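Local coordinates for protein ninB (Enterobacteria phage lambda, PDB 1PC6), which probably acts as the phage recombination mediator Orf, helping to initiate genetic exchange in a role resembling that of Escherichia coli RecFOR, at residues 72-81 / 108-119; 51-62 / 119-129. All coordinates share one frame; numbering follows the deposited sequence.

From the N terminus, strand 4-8, helix 11-22 and strand 32-38 precede helix 43-59, whose C-terminal part and following residues supply segment 51-62 of contact 2. The chain then runs through helix 69-80, the antiparallel hairpin 84-87/94-97 and helix 106-122. Contact 1 packs helix 69-80 against helix 106-122 and closes the loop carrying the hairpin. It is nested inside the longer loop closed by contact 2, where segment 51-62 meets the end of helix 106-122 and the start of helix 128-140. Phe119 belongs to both contacts, and Trp72 packs on Val56 and Val60, so three helices share one hydrophobic core, with Leu89 of the second subunit against it.

Contact 1 of 2, residues 72-81 / 108-119; sequences WKCVFTAALK and EFAELLELIQAF. With BME (beta-mercaptoethanol), chain C.
Lys73 O accepts two bonds from Thr77, the residue whose side chain also lies near Leu112 of the facing helix. One is the helical bond from Thr77 N; the other comes from Thr77 OG1, at 2.9 Å from Lys73 O and well above the carbonyl plane. With OG1 anti to its own carbonyl carbon (chi1 -64°), the hydroxyl folds back along its helix, which lets a polar residue be buried here. Next to it, beta-mercaptoethanol, probably from the crystallisation liquor, is modelled with a stretched link to Cys74.

The helix axes come within 9.8 Å and run at 114° to one another. Phe76 is the knob between them, set among Leu112, Leu115, Ile116 and Phe119. Ile116 CG1 lies over one face of its ring as a CH-pi contact, 4.1 Å from the ring centroid, and Leu112 CD1 meets Phe76 CB at the base. The far edge of the Phe76 ring turns toward the face of Phe119 in an offset edge-to-face pair, planes at 74°. The CZ atom of Phe119 also meets Trp72 CH2 at 3.8 Å, the two rings oblique to each other, completing an aromatic cluster. Leu89 of the second subunit packs on Phe76 and Phe119.

Toward the other end, Leu80 and Leu115 reach tip to tip through their CD2 methyls, and Ala79 CB, small enough for close approach, touches Leu115 CD2 at 3.7 Å. Beyond them Lys81 NZ forms a salt bridge with Glu108 OE1 at 3.2 Å, on its syn side, while Arg105 N binds Glu108 OE2. The contact thus joins the helices by interlocked apolar side chains, with charge pairing kept to its partly exposed margin, consistent with a hydrophobic core that continues into the dimer interface.

Contact 2 of 2, residues 51-62 / 119-129; sequences ACLGDVSRQVEW and FGTERGVKWSD
Asp55 reaches from helix 43-59 to the start of helix 128-140. Its CB rests against Trp127 CE3 at 3.9 Å, with Val125 CG1 nearby. At the tip, Asp55 OD1 accepts from Ser128 N at 2.8 Å, from above the carboxylate plane, and Asp55 OD2 receives Ser128 OG on its syn side, also at 2.8 Å. Arg58 NH2 reaches OD2 from the anti side in a salt bridge. An acid suits this place: Arg58 and the helix N terminus would probably both stabilise its negative charge.

One turn on, Gln59 pairs with the backbone of Lys126, and an amide suits the place because it offers both an acceptor and a donor: Gln59 OE1 accepts from Lys126 N in the carbonyl plane, and Gln59 NE2 donates to Lys126 O at 2.6 Å. This pair of hydrogen bonds fixes which way round the amide lies.

The rest of the contact is largely apolar. Val60 CG2 and Val56 CG1 meet the Phe119 ring at its edge, and Cys52 CB touches Trp127 CZ3 at 3.7 Å. Gly124, with positive phi (75°), ends helix 106-122 in a Schellman motif. The chain can therefore turn along helix 43-59, which lies against the end of helix 106-122, the connection 123-127 and the first turn of helix 128-140.

Contact 1 of 2, residues 72-81 / 108-119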
loop_
_atom_site.group_PDB
_atom_site.type_symbol
_atom_site.label_atom_id
_atom_site.label_comp_id
_atom_site.label_asym_id
_atom_site.label_seq_id
_atom_site.Cartn_x
_atom_site.Cartn_y
_atom_site.Cartn_z
ATOM N N TRP A 72 5.374 12.904 3.908
ATOM C CA TRP A 72 5.108 13.231 5.307
ATOM C C TRP A 72 4.927 11.970 6.153
ATOM O O TRP A 72 5.212 11.981 7.356
ATOM C CB TRP A 72 3.874 14.128 5.450
ATOM C CG TRP A 72 4.157 15.610 5.374
ATOM C CD1 TRP A 72 3.832 16.457 4.351
ATOM C CD2 TRP A 72 4.815 16.415 6.362
ATOM N NE1 TRP A 72 4.245 17.734 4.641
ATOM C CE2 TRP A 72 4.850 17.736 5.871
ATOM C CE3 TRP A 72 5.378 16.148 7.615
ATOM C CZ2 TRP A 72 5.427 18.788 6.592
ATOM C CZ3 TRP A 72 5.950 17.193 8.330
ATOM C CH2 TRP A 72 5.969 18.498 7.816
ATOM N N LYS A 73 4.458 10.881 5.544
ATOM C CA LYS A 73 4.280 9.644 6.299
ATOM C C LYS A 73 5.660 9.187 6.762
ATOM O O LYS A 73 5.837 8.765 7.902
ATOM C CB LYS A 73 3.606 8.571 5.437
ATOM C CG LYS A 73 3.191 7.329 6.216
ATOM C CD LYS A 73 2.226 6.452 5.424
ATOM C CE LYS A 73 2.889 5.646 4.299
ATOM N NZ LYS A 73 3.528 4.370 4.754
ATOM N N CYS A 74 6.642 9.296 5.871
ATOM C CA CYS A 74 8.023 8.926 6.182
ATOM C C CYS A 74 8.551 9.696 7.388
ATOM O O CYS A 74 8.986 9.107 8.379
ATOM C CB CYS A 74 8.935 9.211 4.987
ATOM S SG CYS A 74 9.165 7.845 3.863
ATOM N N VAL A 75 8.523 11.019 7.276
ATOM C CA VAL A 75 9.000 11.889 8.333
ATOM C C VAL A 75 8.340 11.515 9.651
ATOM O O VAL A 75 9.010 11.343 10.673
ATOM C CB VAL A 75 8.686 13.367 8.019
ATOM C CG1 VAL A 75 9.319 14.266 9.068
ATOM C CG2 VAL A 75 9.184 13.726 6.631
ATOM N N PHE A 76 7.022 11.385 9.630
ATOM C CA PHE A 76 6.324 11.043 10.847
ATOM C C PHE A 76 6.718 9.662 11.320
ATOM O O PHE A 76 7.040 9.487 12.484
ATOM C CB PHE A 76 4.811 11.150 10.658
ATOM C CG PHE A 76 4.302 12.561 10.724
ATOM C CD1 PHE A 76 4.497 13.326 11.866
ATOM C CD2 PHE A 76 3.651 13.135 9.635
ATOM C CE1 PHE A 76 4.057 14.653 11.925
ATOM C CE2 PHE A 76 3.203 14.463 9.681
ATOM C CZ PHE A 76 3.408 15.223 10.828
ATOM N N THR A 77 6.718 8.680 10.430
ATOM C CA THR A 77 7.100 7.332 10.831
ATOM C C THR A 77 8.548 7.325 11.318
ATOM O O THR A 77 8.900 6.599 12.244
ATOM C CB THR A 77 6.963 6.362 9.668
ATOM O OG1 THR A 77 5.586 6.274 9.285
ATOM C CG2 THR A 77 7.462 4.990 10.062
ATOM N N ALA A 78 9.386 8.145 10.695
ATOM C CA ALA A 78 10.789 8.224 11.074
ATOM C C ALA A 78 10.938 8.680 12.515
ATOM O O ALA A 78 11.892 8.311 13.187
ATOM C CB ALA A 78 11.524 9.180 10.156
ATOM N N ALA A 79 9.992 9.486 12.980
ATOM C CA ALA A 79 10.009 10.013 14.349
ATOM C C ALA A 79 9.677 8.958 15.413
ATOM O O ALA A 79 9.960 9.145 16.597
ATOM C CB ALA A 79 9.040 11.195 14.465
ATOM N N LEU A 80 9.075 7.852 14.990
ATOM C CA LEU A 80 8.719 6.786 15.912
ATOM C C LEU A 80 9.690 5.612 15.839
ATOM O O LEU A 80 10.192 5.144 16.869
ATOM C CB LEU A 80 7.293 6.282 15.640
ATOM C CG LEU A 80 6.071 7.131 16.032
ATOM C CD1 LEU A 80 6.444 8.083 17.188
ATOM C CD2 LEU A 80 5.550 7.910 14.827
ATOM N N LYS A 81 9.958 5.141 14.625
ATOM C CA LYS A 81 10.859 4.017 14.446
ATOM C C LYS A 81 12.001 4.391 13.514
ATOM O O LYS A 81 11.768 4.922 12.424
ATOM C CB LYS A 81 10.083 2.828 13.880
ATOM C CG LYS A 81 8.562 2.935 14.068
ATOM C CD LYS A 81 7.894 1.577 14.367
ATOM C CE LYS A 81 8.173 0.532 13.282
ATOM N NZ LYS A 81 7.972 -0.875 13.761
ATOM N N GLU A 108 1.145 1.026 17.794
ATOM C CA GLU A 108 2.057 1.934 17.097
ATOM C C GLU A 108 1.263 2.836 16.180
ATOM O O GLU A 108 1.287 4.060 16.309
ATOM C CB GLU A 108 3.046 1.147 16.242
ATOM C CG GLU A 108 3.581 -0.109 16.900
ATOM C CD GLU A 108 4.665 -0.783 16.078
ATOM O OE1 GLU A 108 5.772 -0.197 15.959
ATOM O OE2 GLU A 108 4.402 -1.892 15.550
ATOM N N PHE A 109 0.572 2.209 15.234
ATOM C CA PHE A 109 -0.247 2.932 14.276
ATOM C C PHE A 109 -1.078 3.984 15.010
ATOM O O PHE A 109 -1.233 5.114 14.540
ATOM C CB PHE A 109 -1.155 1.956 13.537
ATOM C CG PHE A 109 -2.008 2.599 12.496
ATOM C CD1 PHE A 109 -3.028 3.479 12.855
ATOM C CD2 PHE A 109 -1.797 2.328 11.148
ATOM C CE1 PHE A 109 -3.828 4.078 11.884
ATOM C CE2 PHE A 109 -2.593 2.922 10.164
ATOM C CZ PHE A 109 -3.608 3.798 10.532
ATOM N N ALA A 110 -1.614 3.602 16.166
ATOM C CA ALA A 110 -2.399 4.522 16.971
ATOM C C ALA A 110 -1.515 5.733 17.324
ATOM O O ALA A 110 -1.961 6.884 17.246
ATOM C CB ALA A 110 -2.882 3.817 18.233
ATOM N N GLU A 111 -0.260 5.464 17.694
ATOM C CA GLU A 111 0.703 6.512 18.049
ATOM C C GLU A 111 1.048 7.428 16.887
ATOM O O GLU A 111 1.251 8.628 17.074
ATOM C CB GLU A 111 1.992 5.897 18.585
ATOM C CG GLU A 111 1.956 5.607 20.065
ATOM C CD GLU A 111 3.277 5.085 20.587
ATOM O OE1 GLU A 111 4.328 5.601 20.153
ATOM O OE2 GLU A 111 3.265 4.169 21.441
ATOM N N LEU A 112 1.129 6.849 15.692
ATOM C CA LEU A 112 1.447 7.599 14.488
ATOM C C LEU A 112 0.413 8.683 14.292
ATOM O O LEU A 112 0.750 9.844 14.056
ATOM C CB LEU A 112 1.451 6.669 13.275
ATOM C CG LEU A 112 1.430 7.323 11.890
ATOM C CD1 LEU A 112 2.474 8.427 11.820
ATOM C CD2 LEU A 112 1.675 6.267 10.826
ATOM N N LEU A 113 -0.849 8.291 14.394
ATOM C CA LEU A 113 -1.962 9.219 14.235
ATOM C C LEU A 113 -1.931 10.316 15.294
ATOM O O LEU A 113 -2.316 11.461 15.031
ATOM C CB LEU A 113 -3.298 8.462 14.314
ATOM C CG LEU A 113 -3.796 7.665 13.099
ATOM C CD1 LEU A 113 -5.047 6.912 13.471
ATOM C CD2 LEU A 113 -4.092 8.599 11.937
ATOM N N GLU A 114 -1.483 9.956 16.495
ATOM C CA GLU A 114 -1.390 10.909 17.603
ATOM C C GLU A 114 -0.295 11.924 17.275
ATOM O O GLU A 114 -0.471 13.141 17.439
ATOM C CB GLU A 114 -1.067 10.164 18.924
ATOM N N LEU A 115 0.834 11.407 16.802
ATOM C CA LEU A 115 1.947 12.254 16.430
ATOM C C LEU A 115 1.472 13.249 15.373
ATOM O O LEU A 115 1.579 14.470 15.556
ATOM C CB LEU A 115 3.083 11.413 15.867
ATOM C CG LEU A 115 4.340 12.221 15.560
ATOM C CD1 LEU A 115 4.751 13.006 16.783
ATOM C CD2 LEU A 115 5.446 11.289 15.128
ATOM N N ILE A 116 0.940 12.723 14.270
ATOM C CA ILE A 116 0.446 13.569 13.193
ATOM C C ILE A 116 -0.550 14.622 13.685
ATOM O O ILE A 116 -0.463 15.792 13.313
ATOM C CB ILE A 116 -0.236 12.740 12.105
ATOM C CG1 ILE A 116 0.657 11.566 11.704
ATOM C CG2 ILE A 116 -0.529 13.632 10.904
ATOM C CD1 ILE A 116 0.052 10.702 10.629
ATOM N N GLN A 117 -1.494 14.205 14.524
ATOM C CA GLN A 117 -2.506 15.122 15.048
ATOM C C GLN A 117 -1.874 16.176 15.949
ATOM O O GLN A 117 -2.214 17.354 15.865
ATOM C CB GLN A 117 -3.589 14.339 15.816
ATOM N N ALA A 118 -0.951 15.745 16.806
ATOM C CA ALA A 118 -0.263 16.653 17.721
ATOM C C ALA A 118 0.598 17.665 16.948
ATOM O O ALA A 118 0.577 18.870 17.230
ATOM C CB ALA A 118 0.603 15.850 18.684
ATOM N N PHE A 119 1.347 17.165 15.969
ATOM C CA PHE A 119 2.196 18.011 15.148
ATOM C C PHE A 119 1.375 19.076 14.435
ATOM O O PHE A 119 1.690 20.257 14.502
ATOM C CB PHE A 119 2.925 17.179 14.099
ATOM C CG PHE A 119 3.695 18.007 13.122
ATOM C CD1 PHE A 119 4.939 18.510 13.450
ATOM C CD2 PHE A 119 3.158 18.324 11.892
ATOM C CE1 PHE A 119 5.639 19.323 12.555
ATOM C CE2 PHE A 119 3.846 19.132 11.001
ATOM C CZ PHE A 119 5.090 19.633 11.332
HETATM C C1 BME C . 6.132 5.228 6.180
HETATM C C2 BME C . 7.634 5.446 6.423
HETATM O O1 BME C . 5.674 6.127 5.190
HETATM S S2 BME C . 8.561 5.151 4.893
#

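Contact 2 of 2, residues 51-62 / 119-129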
loop_
_atom_site.group_PDB
_atom_site.type_symbol
_atom_site.label_atom_id
_atom_site.label_comp_id
_atom_site.label_asym_id
_atom_site.label_seq_id
_atom_site.Cartn_x
_atom_site.Cartn_y
_atom_site.Cartn_z
ATOM N N ALA A 51 -5.997 11.854 5.253
ATOM C CA ALA A 51 -6.617 13.169 5.218
ATOM C C ALA A 51 -5.717 14.094 6.036
ATOM O O ALA A 51 -5.582 15.274 5.719
ATOM C CB ALA A 51 -8.009 13.114 5.814
ATOM N N CYS A 52 -5.105 13.539 7.083
ATOM C CA CYS A 52 -4.191 14.282 7.951
ATOM C C CYS A 52 -2.952 14.632 7.173
ATOM O O CYS A 52 -2.594 15.802 7.038
ATOM C CB CYS A 52 -3.759 13.440 9.140
ATOM S SG CYS A 52 -5.094 13.026 10.212
ATOM N N LEU A 53 -2.289 13.589 6.686
ATOM C CA LEU A 53 -1.086 13.752 5.902
ATOM C C LEU A 53 -1.356 14.777 4.805
ATOM O O LEU A 53 -0.545 15.668 4.578
ATOM C CB LEU A 53 -0.669 12.407 5.299
ATOM C CG LEU A 53 -0.403 11.315 6.340
ATOM C CD1 LEU A 53 0.114 10.063 5.663
ATOM C CD2 LEU A 53 0.607 11.808 7.351
ATOM N N GLY A 54 -2.508 14.668 4.150
ATOM C CA GLY A 54 -2.846 15.599 3.087
ATOM C C GLY A 54 -2.928 17.028 3.580
ATOM O O GLY A 54 -2.391 17.937 2.950
ATOM N N ASP A 55 -3.594 17.220 4.714
ATOM C CA ASP A 55 -3.760 18.541 5.310
ATOM C C ASP A 55 -2.417 19.137 5.653
ATOM O O ASP A 55 -2.126 20.275 5.291
ATOM C CB ASP A 55 -4.608 18.458 6.581
ATOM C CG ASP A 55 -6.070 18.192 6.289
ATOM O OD1 ASP A 55 -6.789 17.709 7.197
ATOM O OD2 ASP A 55 -6.494 18.476 5.150
ATOM N N VAL A 56 -1.604 18.374 6.366
ATOM C CA VAL A 56 -0.285 18.851 6.739
ATOM C C VAL A 56 0.477 19.168 5.470
ATOM O O VAL A 56 1.191 20.158 5.387
ATOM C CB VAL A 56 0.487 17.786 7.520
ATOM C CG1 VAL A 56 1.935 18.213 7.686
ATOM C CG2 VAL A 56 -0.163 17.568 8.870
ATOM N N SER A 57 0.300 18.309 4.478
ATOM C CA SER A 57 0.956 18.452 3.194
ATOM C C SER A 57 0.656 19.812 2.628
ATOM O O SER A 57 1.551 20.559 2.246
ATOM C CB SER A 57 0.439 17.387 2.233
ATOM O OG SER A 57 1.016 17.520 0.948
ATOM N N ARG A 58 -0.627 20.119 2.574
ATOM C CA ARG A 58 -1.096 21.386 2.041
ATOM C C ARG A 58 -0.779 22.598 2.906
ATOM O O ARG A 58 -0.468 23.673 2.394
ATOM C CB ARG A 58 -2.617 21.340 1.845
ATOM C CG ARG A 58 -3.104 20.677 0.566
ATOM C CD ARG A 58 -4.621 20.788 0.450
ATOM N NE ARG A 58 -5.303 19.988 1.470
ATOM C CZ ARG A 58 -5.346 18.654 1.476
ATOM N NH1 ARG A 58 -4.749 17.963 0.510
ATOM N NH2 ARG A 58 -5.974 18.007 2.455
ATOM N N GLN A 59 -0.846 22.428 4.218
ATOM C CA GLN A 59 -0.662 23.564 5.103
ATOM C C GLN A 59 0.693 23.898 5.684
ATOM O O GLN A 59 1.015 25.067 5.825
ATOM C CB GLN A 59 -1.695 23.471 6.228
ATOM C CG GLN A 59 -3.117 23.414 5.695
ATOM C CD GLN A 59 -4.157 23.286 6.780
ATOM O OE1 GLN A 59 -4.163 24.055 7.740
ATOM N NE2 GLN A 59 -5.056 22.321 6.628
ATOM N N VAL A 60 1.506 22.913 6.016
ATOM C CA VAL A 60 2.780 23.268 6.617
ATOM C C VAL A 60 4.008 22.978 5.740
ATOM O O VAL A 60 4.153 21.884 5.185
ATOM C CB VAL A 60 2.896 22.592 8.011
ATOM C CG1 VAL A 60 1.511 22.172 8.485
ATOM C CG2 VAL A 60 3.819 21.413 7.965
ATOM N N GLU A 61 4.887 23.964 5.585
ATOM C CA GLU A 61 6.068 23.720 4.776
ATOM C C GLU A 61 7.239 23.317 5.648
ATOM O O GLU A 61 7.526 23.952 6.662
ATOM C CB GLU A 61 6.442 24.938 3.948
ATOM C CG GLU A 61 7.153 26.024 4.698
ATOM C CD GLU A 61 8.280 26.607 3.873
ATOM O OE1 GLU A 61 8.035 26.943 2.681
ATOM O OE2 GLU A 61 9.407 26.722 4.420
ATOM N N TRP A 62 7.908 22.247 5.232
ATOM C CA TRP A 62 9.045 21.702 5.948
ATOM C C TRP A 62 10.370 22.229 5.436
ATOM O O TRP A 62 10.814 21.861 4.342
ATOM C CB TRP A 62 9.060 20.193 5.820
ATOM C CG TRP A 62 9.874 19.514 6.857
ATOM C CD1 TRP A 62 10.788 18.522 6.652
ATOM C CD2 TRP A 62 9.746 19.653 8.276
ATOM N NE1 TRP A 62 11.227 18.021 7.859
ATOM C CE2 TRP A 62 10.602 18.699 8.871
ATOM C CE3 TRP A 62 8.989 20.483 9.103
ATOM C CZ2 TRP A 62 10.721 18.555 10.247
ATOM C CZ3 TRP A 62 9.107 20.338 10.473
ATOM C CH2 TRP A 62 9.968 19.379 11.030
ATOM N N PHE A 119 1.347 17.165 15.969
ATOM C CA PHE A 119 2.196 18.011 15.148
ATOM C C PHE A 119 1.375 19.076 14.435
ATOM O O PHE A 119 1.690 20.257 14.502
ATOM C CB PHE A 119 2.925 17.179 14.099
ATOM C CG PHE A 119 3.695 18.007 13.122
ATOM C CD1 PHE A 119 4.939 18.510 13.450
ATOM C CD2 PHE A 119 3.158 18.324 11.892
ATOM C CE1 PHE A 119 5.639 19.323 12.555
ATOM C CE2 PHE A 119 3.846 19.132 11.001
ATOM C CZ PHE A 119 5.090 19.633 11.332
ATOM N N GLY A 120 0.323 18.653 13.745
ATOM C CA GLY A 120 -0.507 19.601 13.020
ATOM C C GLY A 120 -1.226 20.596 13.907
ATOM O O GLY A 120 -1.469 21.743 13.540
ATOM N N THR A 121 -1.566 20.135 15.095
ATOM C CA THR A 121 -2.255 20.949 16.061
ATOM C C THR A 121 -1.483 22.189 16.459
ATOM O O THR A 121 -2.007 23.298 16.403
ATOM C CB THR A 121 -2.544 20.132 17.284
ATOM O OG1 THR A 121 -3.449 19.090 16.921
ATOM C CG2 THR A 121 -3.154 20.978 18.355
ATOM N N GLU A 122 -0.238 22.017 16.870
ATOM C CA GLU A 122 0.539 23.179 17.262
ATOM C C GLU A 122 0.961 24.008 16.066
ATOM O O GLU A 122 1.541 25.078 16.230
ATOM C CB GLU A 122 1.771 22.771 18.073
ATOM C CG GLU A 122 2.644 21.724 17.434
ATOM C CD GLU A 122 3.913 21.471 18.235
ATOM O OE1 GLU A 122 3.816 21.194 19.449
ATOM O OE2 GLU A 122 5.013 21.545 17.647
ATOM N N ARG A 123 0.660 23.524 14.863
ATOM C CA ARG A 123 1.009 24.255 13.639
ATOM C C ARG A 123 -0.177 25.060 13.113
ATOM O O ARG A 123 -0.059 25.751 12.101
ATOM C CB ARG A 123 1.492 23.300 12.532
ATOM C CG ARG A 123 2.715 22.467 12.872
ATOM C CD ARG A 123 3.891 23.335 13.208
ATOM N NE ARG A 123 4.822 22.630 14.076
ATOM C CZ ARG A 123 6.033 22.231 13.709
ATOM N NH1 ARG A 123 6.469 22.470 12.478
ATOM N NH2 ARG A 123 6.808 21.591 14.579
ATOM N N GLY A 124 -1.317 24.963 13.791
ATOM C CA GLY A 124 -2.491 25.706 13.363
ATOM C C GLY A 124 -3.147 25.100 12.142
ATOM O O GLY A 124 -3.863 25.760 11.377
ATOM N N VAL A 125 -2.891 23.816 11.960
ATOM C CA VAL A 125 -3.442 23.091 10.835
ATOM C C VAL A 125 -4.963 22.976 10.960
ATOM O O VAL A 125 -5.481 22.581 12.009
ATOM C CB VAL A 125 -2.822 21.660 10.741
ATOM C CG1 VAL A 125 -3.589 20.824 9.727
ATOM C CG2 VAL A 125 -1.356 21.744 10.353
ATOM N N LYS A 126 -5.673 23.350 9.901
ATOM C CA LYS A 126 -7.123 23.228 9.883
ATOM C C LYS A 126 -7.381 21.842 9.298
ATOM O O LYS A 126 -6.969 21.559 8.175
ATOM C CB LYS A 126 -7.749 24.294 8.984
ATOM C CG LYS A 126 -9.266 24.178 8.886
ATOM C CD LYS A 126 -9.864 25.104 7.826
ATOM C CE LYS A 126 -11.352 24.809 7.598
ATOM N NZ LYS A 126 -12.147 24.868 8.863
ATOM N N TRP A 127 -8.042 20.975 10.060
ATOM C CA TRP A 127 -8.318 19.611 9.607
ATOM C C TRP A 127 -9.505 19.530 8.667
ATOM O O TRP A 127 -10.623 19.880 9.035
ATOM C CB TRP A 127 -8.542 18.712 10.809
ATOM C CG TRP A 127 -7.339 18.631 11.670
ATOM C CD1 TRP A 127 -7.194 19.128 12.931
ATOM C CD2 TRP A 127 -6.078 18.052 11.318
ATOM N NE1 TRP A 127 -5.917 18.899 13.390
ATOM C CE2 TRP A 127 -5.211 18.238 12.417
ATOM C CE3 TRP A 127 -5.595 17.396 10.177
ATOM C CZ2 TRP A 127 -3.883 17.788 12.409
ATOM C CZ3 TRP A 127 -4.278 16.951 10.169
ATOM C CH2 TRP A 127 -3.439 17.150 11.279
ATOM N N SER A 128 -9.244 19.045 7.453
ATOM C CA SER A 128 -10.247 18.937 6.387
ATOM C C SER A 128 -11.370 17.959 6.662
ATOM O O SER A 128 -12.520 18.190 6.257
ATOM C CB SER A 128 -9.574 18.548 5.066
ATOM O OG SER A 128 -9.001 17.247 5.148
ATOM N N ASP A 129 -11.025 16.862 7.335
ATOM C CA ASP A 129 -11.984 15.822 7.659
ATOM C C ASP A 129 -13.052 16.363 8.593
ATOM O O ASP A 129 -14.239 16.093 8.400
ATOM C CB ASP A 129 -11.261 14.631 8.282
ATOM C CG ASP A 129 -11.813 13.308 7.795
ATOM O OD1 ASP A 129 -12.089 13.187 6.580
ATOM O OD2 ASP A 129 -11.962 12.385 8.621
#